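Local coordinates for protein multicopper oxidase (Arthrobacter sp. FB24, PDB 3GDC) that probably oxidises phenolic substrates at copper centres with reduction of oxygen to water, as two-domain laccases of the multicopper oxidase family do, at residues 9-14 and 44-49; 20-25 and 33-38; 74-79 and 121-126; 220-225 and 242-247; 226-231 and 254-259. All coordinates share one frame; numbering follows the deposited sequence.

Interaction 1 (9-14 and 44-49)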
# COMPACT_ATOMS: atom_id res chain seq x y z
N ALA A 9 17.72 -3.31 28.73
CA ALA A 9 17.73 -3.40 27.28
C ALA A 9 18.76 -2.47 26.62
O ALA A 9 19.38 -2.82 25.61
CB ALA A 9 16.35 -3.12 26.73
N GLY A 10 18.93 -1.28 27.20
CA GLY A 10 19.80 -0.26 26.62
C GLY A 10 19.06 0.71 25.73
O GLY A 10 19.68 1.58 25.12
N ILE A 11 17.73 0.55 25.64
CA ILE A 11 16.83 1.46 24.91
C ILE A 11 15.61 1.75 25.80
O ILE A 11 15.07 0.82 26.42
CB ILE A 11 16.31 0.81 23.58
CG1 ILE A 11 17.45 0.41 22.65
CG2 ILE A 11 15.33 1.74 22.85
CD1 ILE A 11 17.01 -0.52 21.50
N ASP A 12 15.17 3.01 25.85
CA ASP A 12 13.93 3.38 26.55
C ASP A 12 12.91 3.91 25.54
O ASP A 12 12.90 5.10 25.23
CB ASP A 12 14.18 4.42 27.65
CG ASP A 12 12.94 4.70 28.51
OD1 ASP A 12 11.81 4.29 28.17
OD2 ASP A 12 13.10 5.36 29.56
N PRO A 13 12.06 3.03 25.01
CA PRO A 13 11.07 3.43 24.01
C PRO A 13 10.10 4.53 24.48
O PRO A 13 9.68 5.37 23.67
CB PRO A 13 10.31 2.14 23.72
CG PRO A 13 11.32 1.04 24.05
CD PRO A 13 11.99 1.58 25.29
N THR A 14 9.76 4.52 25.77
CA THR A 14 8.88 5.55 26.33
C THR A 14 9.52 6.93 26.25
O THR A 14 8.86 7.90 25.87
CB THR A 14 8.46 5.22 27.79
OG1 THR A 14 7.64 4.04 27.78
CG2 THR A 14 7.63 6.35 28.40
N LYS A 44 26.86 -1.27 19.34
CA LYS A 44 26.31 -1.45 20.69
C LYS A 44 25.40 -2.66 20.71
O LYS A 44 24.60 -2.85 19.80
CB LYS A 44 25.52 -0.20 21.10
CG LYS A 44 24.96 -0.22 22.52
CD LYS A 44 24.55 1.17 22.99
CE LYS A 44 23.94 1.12 24.38
NZ LYS A 44 23.22 2.39 24.74
N ASP A 45 25.52 -3.46 21.77
CA ASP A 45 24.61 -4.57 22.02
C ASP A 45 23.36 -4.10 22.74
O ASP A 45 23.44 -3.27 23.66
CB ASP A 45 25.30 -5.65 22.87
CG ASP A 45 26.37 -6.40 22.11
OD1 ASP A 45 26.50 -6.22 20.88
OD2 ASP A 45 27.09 -7.20 22.76
N PHE A 46 22.21 -4.64 22.33
CA PHE A 46 20.92 -4.33 22.92
C PHE A 46 20.20 -5.64 23.23
O PHE A 46 20.13 -6.53 22.38
CB PHE A 46 20.07 -3.51 21.95
CG PHE A 46 20.68 -2.19 21.55
CD1 PHE A 46 20.52 -1.06 22.35
CD2 PHE A 46 21.41 -2.08 20.37
CE1 PHE A 46 21.08 0.18 21.98
CE2 PHE A 46 21.99 -0.86 19.99
CZ PHE A 46 21.81 0.28 20.79
N GLU A 47 19.66 -5.76 24.44
CA GLU A 47 18.84 -6.92 24.77
C GLU A 47 17.39 -6.63 24.40
O GLU A 47 16.66 -6.01 25.16
CB GLU A 47 18.97 -7.30 26.25
CG GLU A 47 18.22 -8.59 26.58
CD GLU A 47 18.61 -9.21 27.91
OE1 GLU A 47 19.39 -8.61 28.67
OE2 GLU A 47 18.12 -10.32 28.19
N ILE A 48 16.98 -7.09 23.21
CA ILE A 48 15.66 -6.74 22.67
C ILE A 48 14.52 -7.66 23.14
O ILE A 48 13.36 -7.25 23.19
CB ILE A 48 15.68 -6.65 21.12
CG1 ILE A 48 16.29 -7.93 20.51
CG2 ILE A 48 16.48 -5.40 20.69
CD1 ILE A 48 15.88 -8.21 19.07
N ALA A 49 14.89 -8.89 23.47
CA ALA A 49 13.98 -9.88 24.03
C ALA A 49 14.78 -10.61 25.13
O ALA A 49 16.01 -10.64 25.06
CB ALA A 49 13.52 -10.85 22.96
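Ile11 lays its CG1 branch against the ring of Phe46, the two side chains crossing at about a right angle. Ile11 CG1 lies 3.4 Å from Phe46 CD1, coming in obliquely to the ring, and Ile11 CD1 follows at 3.7 Å from the same ring carbon. The branch gets there because CG1 stands beside the backbone N (chi1 -58°) with CD1 stretched out beyond it. At the ring edge, Gly10 O sits in the plane, 3.7 Å from Phe46 CE1, while one face takes Lys44 CG; the amine of Lys44 goes on to bond Gly61 O. Beside the ring the backbones bond: Glu47 N donates to Ala9 O at 3.2 Å, on a lone pair in the carbonyl plane. Glu47 O, buried without a conventional partner, has Ala9 CB 3.3 Å away. The Glu47 carboxylate turns elsewhere, to Arg8 and Gly51 N. Were Phe46 an alanine, the CG1 branch of Ile11 would probably lose its packing partner and a gap would open between the loop and the strand. Gly10, with positive phi, ends the short helix 6-9, a common helix stop, and here it brings the N-terminal arm onto long strand 33-49 of a cupredoxin-type beta sandwich.

Interaction 2 (20-25 and 33-38)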
# COMPACT_ATOMS: atom_id res chain seq x y z
N PHE A 20 12.03 14.93 21.34
CA PHE A 20 12.33 15.69 20.13
C PHE A 20 13.59 16.51 20.37
O PHE A 20 13.62 17.42 21.21
CB PHE A 20 11.14 16.57 19.72
CG PHE A 20 9.92 15.77 19.33
CD1 PHE A 20 9.74 15.36 18.02
CD2 PHE A 20 8.98 15.40 20.29
CE1 PHE A 20 8.63 14.61 17.66
CE2 PHE A 20 7.87 14.64 19.95
CZ PHE A 20 7.69 14.24 18.63
N ASP A 21 14.65 16.13 19.66
CA ASP A 21 15.95 16.74 19.84
C ASP A 21 16.05 18.02 19.00
O ASP A 21 16.21 17.99 17.78
CB ASP A 21 17.07 15.75 19.51
CG ASP A 21 18.44 16.22 20.01
OD1 ASP A 21 18.68 17.44 20.08
OD2 ASP A 21 19.29 15.35 20.32
N ARG A 22 15.93 19.16 19.69
CA ARG A 22 15.93 20.46 19.03
C ARG A 22 17.34 21.00 18.76
O ARG A 22 17.51 22.06 18.16
CB ARG A 22 15.08 21.45 19.82
CG ARG A 22 13.59 21.07 19.79
CD ARG A 22 12.75 21.92 20.72
NE ARG A 22 11.34 21.53 20.64
CZ ARG A 22 10.82 20.42 21.17
NH1 ARG A 22 11.58 19.55 21.85
NH2 ARG A 22 9.52 20.17 21.02
N GLY A 23 18.36 20.25 19.18
CA GLY A 23 19.75 20.59 18.90
C GLY A 23 20.24 21.79 19.69
O GLY A 23 19.62 22.18 20.69
N ARG A 24 21.35 22.36 19.25
CA ARG A 24 21.82 23.62 19.80
C ARG A 24 21.66 24.70 18.75
O ARG A 24 21.95 24.49 17.57
CB ARG A 24 23.26 23.53 20.31
CG ARG A 24 24.26 23.03 19.30
CD ARG A 24 25.67 23.04 19.89
NE ARG A 24 26.64 22.58 18.91
CZ ARG A 24 27.01 21.32 18.76
NH1 ARG A 24 26.49 20.37 19.53
NH2 ARG A 24 27.90 21.00 17.83
N THR A 25 21.15 25.85 19.18
CA THR A 25 20.79 26.90 18.24
C THR A 25 21.61 28.17 18.44
O THR A 25 22.10 28.44 19.53
CB THR A 25 19.30 27.28 18.36
OG1 THR A 25 18.99 27.58 19.72
CG2 THR A 25 18.41 26.13 17.88
N THR A 33 17.60 30.78 12.24
CA THR A 33 18.18 29.92 13.25
C THR A 33 19.15 28.93 12.62
O THR A 33 18.84 28.32 11.58
CB THR A 33 17.06 29.16 14.00
OG1 THR A 33 16.25 30.10 14.71
CG2 THR A 33 17.63 28.15 14.99
N LEU A 34 20.33 28.81 13.22
CA LEU A 34 21.28 27.76 12.89
C LEU A 34 21.16 26.68 13.95
O LEU A 34 21.40 26.93 15.13
CB LEU A 34 22.71 28.30 12.83
CG LEU A 34 23.82 27.27 12.60
CD1 LEU A 34 23.73 26.62 11.22
CD2 LEU A 34 25.20 27.90 12.80
N ARG A 35 20.78 25.47 13.53
CA ARG A 35 20.49 24.40 14.47
C ARG A 35 21.48 23.26 14.22
O ARG A 35 21.64 22.84 13.08
CB ARG A 35 19.05 23.94 14.26
CG ARG A 35 18.48 23.10 15.36
CD ARG A 35 17.02 22.74 15.05
NE ARG A 35 16.13 23.90 15.00
CZ ARG A 35 15.55 24.47 16.06
NH1 ARG A 35 15.75 23.99 17.28
NH2 ARG A 35 14.76 25.53 15.89
N GLU A 36 22.13 22.78 15.28
CA GLU A 36 23.22 21.80 15.13
C GLU A 36 23.12 20.60 16.07
O GLU A 36 22.69 20.72 17.21
CB GLU A 36 24.59 22.45 15.33
CG GLU A 36 24.76 23.73 14.54
CD GLU A 36 26.09 24.38 14.82
OE1 GLU A 36 27.12 23.77 14.47
OE2 GLU A 36 26.09 25.49 15.39
N TRP A 37 23.56 19.45 15.57
CA TRP A 37 23.58 18.24 16.39
C TRP A 37 24.89 17.51 16.20
O TRP A 37 25.48 17.58 15.12
CB TRP A 37 22.46 17.28 15.97
CG TRP A 37 21.06 17.76 16.11
CD1 TRP A 37 20.24 17.56 17.17
CD2 TRP A 37 20.29 18.47 15.13
NE1 TRP A 37 19.00 18.12 16.92
CE2 TRP A 37 19.01 18.68 15.67
CE3 TRP A 37 20.57 18.96 13.84
CZ2 TRP A 37 18.00 19.34 14.98
CZ3 TRP A 37 19.56 19.63 13.15
CH2 TRP A 37 18.29 19.80 13.72
N ASP A 38 25.31 16.79 17.23
CA ASP A 38 26.41 15.84 17.09
C ASP A 38 25.82 14.43 17.09
O ASP A 38 25.11 14.05 18.03
CB ASP A 38 27.39 15.95 18.26
CG ASP A 38 27.93 17.34 18.43
OD1 ASP A 38 28.25 17.97 17.42
OD2 ASP A 38 28.02 17.80 19.59
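Arg24 and Glu36 form an antiparallel hydrogen-bonded pair, Arg24 N to Glu36 O and Glu36 N to Arg24 O both at 2.9 Å, followed by the non-hydrogen-bonded pair Thr25 with Arg35. Arg24 carries its extended chain across Glu36 CB, over one face of the guanidinium, and grips Asp38 end-on in a two-pronged salt bridge: NH1 to Asp38 OD2 at 3.0 Å, from above the carboxylate plane, and NH2 to Asp38 OD1 at 3.1 Å on its syn side. Arg35, bent at chi3 (-64°), brings NH1 to Arg22 O at 2.8 Å, on a carbonyl lone pair, with Thr25 CG2 over its guanidinium face; its NE is claimed by Asp74. Trp37 NE1 bonds Asp21 O at 2.9 Å, in the indole plane but well out of the carbonyl plane, while Gly23 CA covers a ring face. Asp21 OD1 accepts from Gly23 N, an Asx turn just before Arg24. In this beta hairpin, strand 33-49 also pairs in parallel with strand 75-82 and strand 20-27 with strand 67-71, and Trp37 packs on Leu68 and Ile78 of those neighbours.

Interaction 3 (74-79 and 121-126)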
# COMPACT_ATOMS: atom_id res chain seq x y z
N ASP A 74 15.07 26.61 8.81
CA ASP A 74 16.28 26.62 9.66
C ASP A 74 17.48 26.14 8.85
O ASP A 74 17.33 25.31 7.95
CB ASP A 74 16.15 25.71 10.89
CG ASP A 74 15.21 26.24 11.97
OD1 ASP A 74 14.74 27.40 11.93
OD2 ASP A 74 14.93 25.44 12.90
N ALA A 75 18.66 26.66 9.18
CA ALA A 75 19.90 26.15 8.62
C ALA A 75 20.36 25.03 9.54
O ALA A 75 20.47 25.23 10.76
CB ALA A 75 20.95 27.27 8.54
N LEU A 76 20.63 23.86 8.97
CA LEU A 76 20.97 22.67 9.77
C LEU A 76 22.40 22.21 9.56
O LEU A 76 22.93 22.25 8.44
CB LEU A 76 20.01 21.51 9.46
CG LEU A 76 18.50 21.77 9.48
CD1 LEU A 76 17.72 20.46 9.29
CD2 LEU A 76 18.06 22.45 10.77
N ARG A 77 23.01 21.76 10.65
CA ARG A 77 24.33 21.12 10.61
C ARG A 77 24.29 19.86 11.47
O ARG A 77 23.99 19.92 12.67
CB ARG A 77 25.42 22.06 11.13
CG ARG A 77 25.69 23.25 10.23
CD ARG A 77 26.86 24.06 10.76
NE ARG A 77 26.98 25.32 10.02
CZ ARG A 77 27.68 26.37 10.44
NH1 ARG A 77 28.32 26.34 11.60
NH2 ARG A 77 27.72 27.46 9.69
N ILE A 78 24.59 18.73 10.85
CA ILE A 78 24.73 17.48 11.58
C ILE A 78 26.18 17.05 11.54
O ILE A 78 26.70 16.70 10.48
CB ILE A 78 23.85 16.36 10.97
CG1 ILE A 78 22.36 16.76 11.02
CG2 ILE A 78 24.12 15.03 11.65
CD1 ILE A 78 21.75 16.67 12.36
N HIS A 79 26.83 17.10 12.70
CA HIS A 79 28.24 16.76 12.83
C HIS A 79 28.34 15.27 13.11
O HIS A 79 28.15 14.83 14.25
CB HIS A 79 28.89 17.56 13.97
CG HIS A 79 28.68 19.03 13.85
ND1 HIS A 79 29.39 19.81 12.96
CD2 HIS A 79 27.82 19.87 14.48
CE1 HIS A 79 28.98 21.06 13.05
NE2 HIS A 79 28.03 21.13 13.96
N PHE A 121 22.32 21.46 5.35
CA PHE A 121 21.19 21.75 4.47
C PHE A 121 20.17 22.58 5.22
O PHE A 121 20.28 22.79 6.43
CB PHE A 121 20.55 20.45 3.92
CG PHE A 121 20.43 19.35 4.94
CD1 PHE A 121 19.44 19.38 5.92
CD2 PHE A 121 21.32 18.29 4.92
CE1 PHE A 121 19.33 18.35 6.86
CE2 PHE A 121 21.23 17.26 5.87
CZ PHE A 121 20.23 17.31 6.84
N ASP A 122 19.17 23.07 4.51
CA ASP A 122 18.07 23.79 5.13
C ASP A 122 16.95 22.82 5.50
O ASP A 122 16.84 21.76 4.89
CB ASP A 122 17.57 24.90 4.22
CG ASP A 122 18.59 26.03 4.07
OD1 ASP A 122 19.38 26.25 5.01
OD2 ASP A 122 18.59 26.70 3.02
N ALA A 123 16.17 23.16 6.51
CA ALA A 123 15.04 22.32 6.93
C ALA A 123 13.89 22.52 5.95
O ALA A 123 13.06 23.42 6.11
CB ALA A 123 14.62 22.65 8.36
N THR A 124 13.87 21.70 4.89
CA THR A 124 12.87 21.81 3.84
C THR A 124 12.64 20.45 3.18
O THR A 124 13.58 19.66 3.08
CB THR A 124 13.31 22.75 2.70
OG1 THR A 124 14.26 23.70 3.17
CG2 THR A 124 12.10 23.47 2.13
N PRO A 125 11.40 20.16 2.73
CA PRO A 125 10.16 20.89 2.99
C PRO A 125 9.68 20.59 4.39
O PRO A 125 10.22 19.68 5.04
CB PRO A 125 9.20 20.29 1.95
CG PRO A 125 9.68 18.88 1.80
CD PRO A 125 11.18 18.99 1.87
N PHE A 126 8.70 21.33 4.87
CA PHE A 126 8.08 20.95 6.13
C PHE A 126 7.43 19.57 5.98
O PHE A 126 7.01 19.18 4.89
CB PHE A 126 7.13 22.02 6.68
CG PHE A 126 5.75 22.04 6.06
CD1 PHE A 126 4.76 21.14 6.46
CD2 PHE A 126 5.41 23.02 5.12
CE1 PHE A 126 3.48 21.19 5.91
CE2 PHE A 126 4.12 23.08 4.57
CZ PHE A 126 3.16 22.17 4.96
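Leu76 meets Phe121 and Ala123 with CB, CG and CD1. Its CB lies 3.3 Å from Phe121 O, the carbonyl that accepts from Leu76 N at 2.8 Å; its CG stays near that oxygen and 4.0 Å from Ala123 N. At the tip, Leu76 CD1 settles 3.6 Å from Phe121 CE1, oblique to the ring, and 3.9 Å from Ala123 CB. Phe121 holds CG between its backbone N and carbonyl carbon (chi1 41°), which swings the ring over to the leucine. The return bond, Phe121 N to Leu76 O, is longer at 3.2 Å. Beyond the strand end, Ala123 N donates to Asp74 O at 2.8 Å, and Ala123 centres an inverse gamma turn that leads the chain away. The carboxylates look elsewhere: Asp122 to Arg32, Asp74 to Arg71 N. Farther on, Pro125 packs on Phe227 of a neighbouring subunit. Strand 75-82 lies between its parallel neighbour 33-49 and antiparallel 116-122, with Leu76 and Phe121 packing on Phe150 and Ala123 on Val152 of strand 147-153.

Interaction 4 (220-225 and 242-247). With CU (copper (II) ion), chain G.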
# COMPACT_ATOMS: atom_id res chain seq x y z
N SER A 220 1.90 -1.86 8.91
CA SER A 220 0.65 -1.16 9.14
C SER A 220 0.51 -0.75 10.59
O SER A 220 1.36 -1.07 11.44
CB SER A 220 -0.55 -1.99 8.66
OG SER A 220 -0.68 -3.18 9.42
N PHE A 221 -0.56 -0.00 10.87
CA PHE A 221 -0.81 0.60 12.17
C PHE A 221 -2.31 0.65 12.37
O PHE A 221 -3.02 1.23 11.55
CB PHE A 221 -0.25 2.03 12.22
CG PHE A 221 -0.50 2.75 13.52
CD1 PHE A 221 0.51 2.88 14.47
CD2 PHE A 221 -1.74 3.34 13.77
CE1 PHE A 221 0.28 3.57 15.67
CE2 PHE A 221 -1.98 4.02 14.98
CZ PHE A 221 -0.97 4.13 15.92
N HIS A 222 -2.78 0.09 13.48
CA HIS A 222 -4.20 0.13 13.81
C HIS A 222 -4.37 0.47 15.28
O HIS A 222 -3.62 -0.03 16.11
CB HIS A 222 -4.86 -1.23 13.52
CG HIS A 222 -6.27 -1.34 14.03
ND1 HIS A 222 -7.28 -0.50 13.62
CD2 HIS A 222 -6.83 -2.18 14.92
CE1 HIS A 222 -8.40 -0.81 14.23
NE2 HIS A 222 -8.16 -1.84 15.03
N ILE A 223 -5.36 1.30 15.59
CA ILE A 223 -5.71 1.63 16.97
C ILE A 223 -7.14 1.16 17.28
O ILE A 223 -8.07 1.46 16.53
CB ILE A 223 -5.55 3.15 17.24
CG1 ILE A 223 -6.03 3.53 18.64
CG2 ILE A 223 -6.29 3.99 16.18
CD1 ILE A 223 -5.11 3.12 19.72
N HIS A 224 -7.30 0.43 18.38
CA HIS A 224 -8.62 -0.03 18.82
C HIS A 224 -9.51 1.11 19.29
O HIS A 224 -9.05 2.00 20.02
CB HIS A 224 -8.48 -1.00 19.99
CG HIS A 224 -8.02 -2.37 19.60
ND1 HIS A 224 -8.38 -3.50 20.30
CD2 HIS A 224 -7.23 -2.80 18.58
CE1 HIS A 224 -7.83 -4.56 19.75
NE2 HIS A 224 -7.12 -4.16 18.70
N GLY A 225 -10.77 1.05 18.89
CA GLY A 225 -11.82 1.96 19.39
C GLY A 225 -11.71 3.42 18.99
O GLY A 225 -12.43 4.26 19.52
N TYR A 242 -9.49 9.63 6.96
CA TYR A 242 -9.94 9.52 8.34
C TYR A 242 -10.23 8.03 8.54
O TYR A 242 -11.13 7.49 7.89
CB TYR A 242 -11.20 10.37 8.56
CG TYR A 242 -11.73 10.37 9.98
CD1 TYR A 242 -11.00 10.93 11.02
CD2 TYR A 242 -12.99 9.83 10.28
CE1 TYR A 242 -11.47 10.95 12.32
CE2 TYR A 242 -13.49 9.85 11.59
CZ TYR A 242 -12.72 10.42 12.61
OH TYR A 242 -13.17 10.45 13.91
N THR A 243 -9.46 7.39 9.40
CA THR A 243 -9.46 5.92 9.45
C THR A 243 -8.91 5.38 10.76
O THR A 243 -8.46 6.14 11.61
CB THR A 243 -8.69 5.33 8.23
OG1 THR A 243 -8.92 3.92 8.16
CG2 THR A 243 -7.20 5.64 8.31
N ASP A 244 -8.94 4.05 10.93
CA ASP A 244 -8.34 3.42 12.10
C ASP A 244 -7.15 2.53 11.77
O ASP A 244 -6.52 1.99 12.67
CB ASP A 244 -9.38 2.65 12.91
CG ASP A 244 -10.10 1.57 12.09
OD1 ASP A 244 -9.54 1.12 11.07
OD2 ASP A 244 -11.22 1.18 12.46
N THR A 245 -6.87 2.36 10.47
CA THR A 245 -5.80 1.49 10.00
C THR A 245 -5.10 2.15 8.81
O THR A 245 -5.76 2.59 7.87
CB THR A 245 -6.34 0.11 9.53
OG1 THR A 245 -7.06 -0.50 10.60
CG2 THR A 245 -5.20 -0.81 9.11
N ILE A 246 -3.77 2.23 8.86
CA ILE A 246 -3.01 2.74 7.71
C ILE A 246 -1.81 1.87 7.41
O ILE A 246 -1.30 1.18 8.29
CB ILE A 246 -2.56 4.23 7.89
CG1 ILE A 246 -1.78 4.44 9.19
CG2 ILE A 246 -3.72 5.17 7.78
CD1 ILE A 246 -0.29 4.53 8.94
N SER A 247 -1.34 1.92 6.16
CA SER A 247 -0.18 1.13 5.75
C SER A 247 0.95 2.03 5.26
O SER A 247 0.71 3.15 4.77
CB SER A 247 -0.57 0.13 4.67
OG SER A 247 -0.97 0.80 3.48
CU CU G . -6.19 -5.52 17.67
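Asp244 and His222 lie side by side, ring and carboxylate planes 87° apart, with His222 CE1 3.6 Å from Asp244 CG. Asp244 O takes two donors: His222 ND1 at 2.8 Å, from well above the carbonyl plane, and Ile223 N at 3.2 Å, nearly in line with the carbonyl bond. The imidazole, its CG opposite the backbone N (chi1 171°), presents ND1 to this carbonyl while NE2 binds a copper ion shared with His91 of a neighbouring subunit. A leucine in place of His222 would probably leave that copper a ligand short and Asp244 O with one donor fewer. The Asp244 carboxylate is itself held, OD1 accepting from Thr245 OG1 at 3.0 Å and pairing with Arg253 of the same neighbouring subunit. Phe221 bonds Ile246 through both backbone groups, and its side chain also packs on Leu209 and Phe268. Past the strand, His224 NE2 binds another copper at 1.9 Å with His269 of its own chain and His134 of that neighbour, consistent with an oxygen-reducing copper cluster built between subunits. Strand 218-223 runs between strand 264-269 and strand 245-249, outermost within this chain, and Asp244 separates the latter from strand 241-243, which belongs to another sheet.

Interaction 5 (226-231 and 254-259)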
# COMPACT_ATOMS: atom_id res chain seq x y z
N ASN A 226 -10.82 3.71 18.04
CA ASN A 226 -10.48 5.10 17.73
C ASN A 226 -10.23 5.30 16.25
O ASN A 226 -9.94 4.34 15.52
CB ASN A 226 -9.27 5.52 18.56
CG ASN A 226 -9.62 5.76 20.02
OD1 ASN A 226 -10.04 6.85 20.39
ND2 ASN A 226 -9.47 4.73 20.84
N PHE A 227 -10.36 6.55 15.80
CA PHE A 227 -10.11 6.92 14.42
C PHE A 227 -9.20 8.14 14.43
O PHE A 227 -9.20 8.91 15.38
CB PHE A 227 -11.43 7.25 13.71
CG PHE A 227 -12.13 6.05 13.16
CD1 PHE A 227 -12.72 5.13 14.02
CD2 PHE A 227 -12.17 5.82 11.79
CE1 PHE A 227 -13.35 4.00 13.52
CE2 PHE A 227 -12.81 4.69 11.28
CZ PHE A 227 -13.39 3.79 12.15
N PHE A 228 -8.38 8.26 13.39
CA PHE A 228 -7.44 9.38 13.30
C PHE A 228 -7.48 9.99 11.91
O PHE A 228 -7.83 9.31 10.94
CB PHE A 228 -6.02 8.94 13.65
CG PHE A 228 -5.55 7.70 12.92
CD1 PHE A 228 -4.99 7.80 11.65
CD2 PHE A 228 -5.65 6.44 13.52
CE1 PHE A 228 -4.56 6.67 10.96
CE2 PHE A 228 -5.21 5.31 12.84
CZ PHE A 228 -4.66 5.43 11.56
N HIS A 229 -7.12 11.27 11.81
CA HIS A 229 -6.84 11.88 10.52
C HIS A 229 -5.40 11.60 10.17
O HIS A 229 -4.53 11.67 11.04
CB HIS A 229 -7.10 13.39 10.55
CG HIS A 229 -8.55 13.74 10.47
ND1 HIS A 229 -9.32 14.03 11.58
CD2 HIS A 229 -9.39 13.80 9.41
CE1 HIS A 229 -10.56 14.28 11.20
NE2 HIS A 229 -10.63 14.14 9.89
N TYR A 230 -5.15 11.23 8.93
CA TYR A 230 -3.81 10.88 8.51
C TYR A 230 -3.28 11.85 7.45
O TYR A 230 -3.97 12.17 6.48
CB TYR A 230 -3.74 9.44 7.99
CG TYR A 230 -2.36 9.00 7.62
CD1 TYR A 230 -1.36 8.85 8.59
CD2 TYR A 230 -2.04 8.72 6.30
CE1 TYR A 230 -0.08 8.44 8.24
CE2 TYR A 230 -0.76 8.30 5.94
CZ TYR A 230 0.21 8.16 6.91
OH TYR A 230 1.47 7.76 6.56
N TYR A 231 -2.05 12.31 7.66
CA TYR A 231 -1.38 13.25 6.76
C TYR A 231 -0.11 12.61 6.23
O TYR A 231 0.90 12.63 6.93
CB TYR A 231 -1.00 14.53 7.50
CG TYR A 231 -2.12 15.27 8.18
CD1 TYR A 231 -2.61 16.46 7.64
CD2 TYR A 231 -2.66 14.81 9.38
CE1 TYR A 231 -3.62 17.15 8.26
CE2 TYR A 231 -3.69 15.51 10.02
CZ TYR A 231 -4.16 16.67 9.45
OH TYR A 231 -5.16 17.37 10.06
N GLY A 254 4.17 9.51 8.15
CA GLY A 254 3.08 10.49 8.15
C GLY A 254 2.70 10.92 9.54
O GLY A 254 3.29 10.46 10.53
N ILE A 255 1.72 11.80 9.63
CA ILE A 255 1.21 12.26 10.90
C ILE A 255 -0.19 11.70 11.12
O ILE A 255 -1.02 11.74 10.21
CB ILE A 255 1.16 13.80 10.98
CG1 ILE A 255 2.58 14.36 10.79
CG2 ILE A 255 0.55 14.25 12.31
CD1 ILE A 255 2.65 15.90 10.69
N LEU A 256 -0.43 11.18 12.32
CA LEU A 256 -1.78 10.81 12.75
C LEU A 256 -2.24 11.79 13.81
O LEU A 256 -1.47 12.14 14.71
CB LEU A 256 -1.85 9.39 13.34
CG LEU A 256 -0.88 8.22 13.11
CD1 LEU A 256 -1.64 6.92 13.27
CD2 LEU A 256 -0.11 8.24 11.80
N GLU A 257 -3.49 12.23 13.71
CA GLU A 257 -4.07 13.11 14.72
C GLU A 257 -5.37 12.54 15.24
O GLU A 257 -6.25 12.15 14.45
CB GLU A 257 -4.32 14.51 14.14
CG GLU A 257 -3.06 15.24 13.71
CD GLU A 257 -3.30 16.73 13.47
OE1 GLU A 257 -4.46 17.18 13.58
OE2 GLU A 257 -2.31 17.44 13.17
N LEU A 258 -5.49 12.46 16.56
CA LEU A 258 -6.76 12.04 17.15
C LEU A 258 -7.01 12.60 18.55
O LEU A 258 -6.11 13.10 19.21
CB LEU A 258 -6.86 10.51 17.15
CG LEU A 258 -5.99 9.69 18.10
CD1 LEU A 258 -6.55 8.27 18.10
CD2 LEU A 258 -4.54 9.67 17.66
N ARG A 259 -8.27 12.49 18.99
CA ARG A 259 -8.66 12.76 20.37
C ARG A 259 -9.38 11.51 20.86
O ARG A 259 -10.34 11.07 20.22
CB ARG A 259 -9.60 13.97 20.45
CG ARG A 259 -9.06 15.23 19.83
CD ARG A 259 -10.10 16.35 19.84
NE ARG A 259 -9.56 17.61 19.31
CZ ARG A 259 -8.98 18.55 20.05
NH1 ARG A 259 -8.85 18.40 21.37
NH2 ARG A 259 -8.52 19.66 19.47
O HOH W 1 -10.10 11.10 16.62
O HOH W 2 -8.44 13.96 14.33
O HOH W 3 -7.04 16.38 12.75
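Glu257 O is held by two donors: His229 N at 2.9 Å, in the carbonyl plane, and a water at 2.8 Å that is also 2.9 Å from His229 ND1 and hydrogen-bonded to it, so the water links the imidazole to the same carbonyl that its backbone N uses. The reciprocal bond runs from Glu257 N to His229 O, and Tyr231 with Ile255 repeats the pattern. On the face of Phe228, Tyr230 and Leu256, the leucine works with both methyls: CD1 sits almost exactly over the Phe228 ring, 3.6 Å from its centroid, a CH-pi contact, and CD2 meets the edge of the Tyr230 ring, 3.5 Å from CD1 of that tyrosine. Its chi1 of -23°, far from a staggered value, is consistent with some strain accepted for the two contacts. On the other face, Tyr231 crosses Glu257 obliquely, its CE2 3.7 Å from Glu257 CD; a water donates to Glu257 OE1 at 2.8 Å and reaches Tyr231 OH only weakly, while OE2 pairs with Arg206. Gly254 CA lies against Tyr230 OH and Tyr231 O, where a CB would clash; Tyr230 OH bonds Gln248. Strand 228-232 is flanked by 241-243 and 253-258, the latter by 205-211, and the Leu256 face packs on Phe221, Ile223 and Ile246 of the second sheet of the sandwich.

In the fold
The contacts follow the chain from one cupredoxin-type domain to the next. Interactions 1 and 2 share strand 33-49, their centres 25 Å apart, with interaction 2 falling within the chain span that interaction 1 brackets. Interaction 3 adjoins interaction 2, centres 10 Å apart, adding strands 75-82 and 116-122 to the same sheet. Interactions 4 and 5 belong to the second domain, centres 9 Å apart; their segments interleave along the chain, and Thr243 with Phe228 and Phe221 with Leu256 join them. Their centres lie 26 to 33 Å from those of the first three. Both touch a neighbouring subunit, whose histidines complete copper sites at interaction 4, so the copper centre there probably forms only on assembly.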